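Local coordinates for protein putative polyprenyl synthetase (Streptomyces coelicolor, PDB 3NF2) that probably joins isoprenyl diphosphate units into longer prenyl chains, as a magnesium-dependent prenyltransferase of the FPP/GGPP synthase family, at residues 84-89 and 127-132. Sequence-based numbering, arbitrary orientation.
Sequences ELVHNF and ALANEV. With SO4 (sulfate ion), chain B.
Leu85 and Val86 meet Ala129 at the centre of this helix pair, where the one methyl of Ala129 is shared by two neighbours: its CB lies 3.8 Å from Leu85 CB and 3.7 Å from Val86 CG2. The CG of Leu85 stands beside the backbone N (chi1 -77°), and its CD1 lies against the backbone of Ala129 (CA at 3.9 Å), 4.0 Å from CG of Leu128 and, more loosely, 4.4 Å from CG2 of Val132. No hydrogen bond joins 84-89 to 127-132; their direct contacts are between apolar groups. The small alanine is consistent with the 8.6 Å approach of the two segment axes, whose directions differ by 171°, nearly antiparallel. Leu20 of helix 5-25 and Leu148 and Leu155 of helix 139-165 extend these apolar surroundings, while Glu131 forms a salt bridge with Arg153 of the second subunit.

His87 serves a different site. With CG anti to the backbone N (chi1 170°), its ring presents an edge to a sulfate, and NE2 makes a weak hydrogen bond of 3.4 Å to sulfate O3. Lys55 N, Arg58 and Arg104 bind the same anion, and Glu84 salt-bridges Arg58; an alanine here would probably leave the sulfate without its imidazole N-H, held by the other groups. Although probably from the crystallisation liquor, the sulfate has a basic setting consistent with the isopentenyl diphosphate site of the family. Helix 77-98 thus packs on helix 115-134 through Leu85 and Val86 and carries His87 to the anion site, within the all-helical FPP/GGPP synthase fold.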
ATOM      1  N   GLU A  84     -14.213   1.089  -1.646  1.00 42.21           N
ATOM      2  CA  GLU A  84     -14.336   0.902  -0.210  1.00 40.82           C
ATOM      3  C   GLU A  84     -13.067   0.338   0.410  1.00 43.42           C
ATOM      4  O   GLU A  84     -12.709   0.688   1.536  1.00 42.57           O
ATOM      5  CB  GLU A  84     -15.508  -0.018   0.105  1.00 42.01           C
ATOM      6  CG  GLU A  84     -16.874   0.630  -0.049  1.00 49.00           C
ATOM      7  CD  GLU A  84     -16.925   2.035   0.516  1.00 52.11           C
ATOM      8  OE1 GLU A  84     -16.852   2.988  -0.290  1.00 40.76           O
ATOM      9  OE2 GLU A  84     -17.027   2.180   1.755  1.00 50.27           O
ATOM     10  N   LEU A  85     -12.401  -0.544  -0.335  1.00 44.27           N
ATOM     11  CA  LEU A  85     -11.169  -1.175   0.109  1.00 47.33           C
ATOM     12  C   LEU A  85     -10.029  -0.166   0.214  1.00 46.33           C
ATOM     13  O   LEU A  85      -9.331  -0.130   1.233  1.00 48.24           O
ATOM     14  CB  LEU A  85     -10.795  -2.346  -0.809  1.00 45.36           C
ATOM     15  CG  LEU A  85     -11.603  -3.631  -0.602  1.00 40.64           C
ATOM     16  CD1 LEU A  85     -11.372  -4.622  -1.750  1.00 31.05           C
ATOM     17  CD2 LEU A  85     -11.316  -4.290   0.748  1.00 30.19           C
ATOM     18  N   VAL A  86      -9.870   0.655  -0.830  1.00 45.93           N
ATOM     19  CA  VAL A  86      -8.867   1.726  -0.860  1.00 42.54           C
ATOM     20  C   VAL A  86      -9.147   2.738   0.241  1.00 44.42           C
ATOM     21  O   VAL A  86      -8.220   3.166   0.955  1.00 42.83           O
ATOM     22  CB  VAL A  86      -8.809   2.439  -2.237  1.00 43.47           C
ATOM     23  CG1 VAL A  86      -7.996   3.717  -2.157  1.00 38.92           C
ATOM     24  CG2 VAL A  86      -8.183   1.536  -3.276  1.00 37.84           C
ATOM     25  N   HIS A  87     -10.429   3.077   0.402  1.00 40.75           N
ATOM     26  CA  HIS A  87     -10.875   3.946   1.488  1.00 41.35           C
ATOM     27  C   HIS A  87     -10.399   3.444   2.840  1.00 38.74           C
ATOM     28  O   HIS A  87      -9.853   4.211   3.624  1.00 42.08           O
ATOM     29  CB  HIS A  87     -12.400   4.088   1.505  1.00 41.84           C
ATOM     30  CG  HIS A  87     -12.930   4.759   2.733  1.00 30.12           C
ATOM     31  ND1 HIS A  87     -12.694   6.089   3.015  1.00 39.82           N
ATOM     32  CD2 HIS A  87     -13.682   4.286   3.755  1.00 38.70           C
ATOM     33  CE1 HIS A  87     -13.275   6.403   4.160  1.00 48.59           C
ATOM     34  NE2 HIS A  87     -13.889   5.330   4.626  1.00 42.80           N
ATOM     35  N   ASN A  88     -10.592   2.155   3.096  1.00 39.87           N
ATOM     36  CA  ASN A  88     -10.252   1.577   4.392  1.00 40.71           C
ATOM     37  C   ASN A  88      -8.753   1.348   4.624  1.00 42.98           C
ATOM     38  O   ASN A  88      -8.278   1.447   5.757  1.00 45.91           O
ATOM     39  CB  ASN A  88     -11.072   0.319   4.636  1.00 37.97           C
ATOM     40  CG  ASN A  88     -12.522   0.639   4.935  1.00 43.15           C
ATOM     41  OD1 ASN A  88     -12.880   0.974   6.073  1.00 38.21           O
ATOM     42  ND2 ASN A  88     -13.365   0.547   3.918  1.00 38.48           N
ATOM     43  N   PHE A  89      -8.024   1.076   3.544  1.00 38.61           N
ATOM     44  CA  PHE A  89      -6.554   1.074   3.533  1.00 36.17           C
ATOM     45  C   PHE A  89      -6.046   2.432   3.968  1.00 39.03           C
ATOM     46  O   PHE A  89      -5.125   2.539   4.778  1.00 46.40           O
ATOM     47  CB  PHE A  89      -6.045   0.692   2.121  1.00 39.89           C
ATOM     48  CG  PHE A  89      -4.906   1.558   1.589  1.00 35.86           C
ATOM     49  CD1 PHE A  89      -5.150   2.520   0.608  1.00 37.26           C
ATOM     50  CD2 PHE A  89      -3.589   1.375   2.024  1.00 38.47           C
ATOM     51  CE1 PHE A  89      -4.113   3.317   0.091  1.00 45.04           C
ATOM     52  CE2 PHE A  89      -2.541   2.160   1.510  1.00 36.71           C
ATOM     53  CZ  PHE A  89      -2.805   3.137   0.547  1.00 44.37           C
ATOM     54  N   ALA A 127      -3.937  -3.907  -2.069  1.00 37.90           N
ATOM     55  CA  ALA A 127      -3.661  -4.900  -3.110  1.00 42.09           C
ATOM     56  C   ALA A 127      -4.931  -5.659  -3.546  1.00 45.02           C
ATOM     57  O   ALA A 127      -5.100  -5.967  -4.734  1.00 41.18           O
ATOM     58  CB  ALA A 127      -2.578  -5.861  -2.671  1.00 32.74           C
ATOM     59  N   LEU A 128      -5.821  -5.934  -2.593  1.00 38.42           N
ATOM     60  CA  LEU A 128      -7.089  -6.613  -2.892  1.00 46.67           C
ATOM     61  C   LEU A 128      -8.020  -5.793  -3.795  1.00 47.10           C
ATOM     62  O   LEU A 128      -8.791  -6.353  -4.576  1.00 51.13           O
ATOM     63  CB  LEU A 128      -7.811  -7.000  -1.588  1.00 41.81           C
ATOM     64  CG  LEU A 128      -9.059  -7.881  -1.671  1.00 34.83           C
ATOM     65  CD1 LEU A 128      -8.817  -9.241  -2.382  1.00 33.50           C
ATOM     66  CD2 LEU A 128      -9.617  -8.100  -0.293  1.00 41.97           C
ATOM     67  N   ALA A 129      -7.940  -4.469  -3.673  1.00 47.30           N
ATOM     68  CA  ALA A 129      -8.795  -3.557  -4.424  1.00 42.17           C
ATOM     69  C   ALA A 129      -8.463  -3.634  -5.888  1.00 43.09           C
ATOM     70  O   ALA A 129      -9.361  -3.702  -6.732  1.00 43.69           O
ATOM     71  CB  ALA A 129      -8.634  -2.122  -3.919  1.00 42.82           C
ATOM     72  N   ASN A 130      -7.166  -3.628  -6.178  1.00 41.29           N
ATOM     73  CA  ASN A 130      -6.666  -3.789  -7.537  1.00 48.40           C
ATOM     74  C   ASN A 130      -7.016  -5.157  -8.109  1.00 50.50           C
ATOM     75  O   ASN A 130      -7.318  -5.276  -9.294  1.00 54.02           O
ATOM     76  CB  ASN A 130      -5.147  -3.584  -7.575  1.00 49.14           C
ATOM     77  CG  ASN A 130      -4.748  -2.159  -7.291  1.00 44.22           C
ATOM     78  OD1 ASN A 130      -5.380  -1.224  -7.759  1.00 46.22           O
ATOM     79  ND2 ASN A 130      -3.687  -1.986  -6.526  1.00 60.77           N
ATOM     80  N   GLU A 131      -6.983  -6.176  -7.251  1.00 51.28           N
ATOM     81  CA  GLU A 131      -7.338  -7.539  -7.626  1.00 51.94           C
ATOM     82  C   GLU A 131      -8.809  -7.631  -8.004  1.00 48.43           C
ATOM     83  O   GLU A 131      -9.147  -8.214  -9.024  1.00 44.57           O
ATOM     84  CB  GLU A 131      -7.052  -8.504  -6.475  1.00 53.38           C
ATOM     85  CG  GLU A 131      -7.172  -9.976  -6.829  1.00 60.28           C
ATOM     86  CD  GLU A 131      -5.890 -10.534  -7.427  1.00 77.70           C
ATOM     87  OE1 GLU A 131      -5.655 -10.337  -8.642  1.00 78.12           O
ATOM     88  OE2 GLU A 131      -5.118 -11.179  -6.680  1.00 80.55           O
ATOM     89  N   VAL A 132      -9.671  -7.042  -7.180  1.00 43.19           N
ATOM     90  CA  VAL A 132     -11.118  -7.105  -7.371  1.00 43.76           C
ATOM     91  C   VAL A 132     -11.545  -6.561  -8.742  1.00 48.12           C
ATOM     92  O   VAL A 132     -12.517  -7.035  -9.333  1.00 49.99           O
ATOM     93  CB  VAL A 132     -11.857  -6.429  -6.180  1.00 40.81           C
ATOM     94  CG1 VAL A 132     -13.209  -5.829  -6.576  1.00 43.27           C
ATOM     95  CG2 VAL A 132     -12.031  -7.427  -5.050  1.00 45.69           C
TER
HETATM   96  S   SO4 B   1     -17.349   6.273   5.991  1.00 77.46           S
HETATM   97  O1  SO4 B   1     -17.437   5.040   5.206  1.00 65.52           O
HETATM   98  O2  SO4 B   1     -18.600   6.440   6.728  1.00 78.40           O
HETATM   99  O3  SO4 B   1     -16.213   6.160   6.913  1.00 66.70           O
HETATM  100  O4  SO4 B   1     -17.153   7.443   5.125  1.00 60.05           O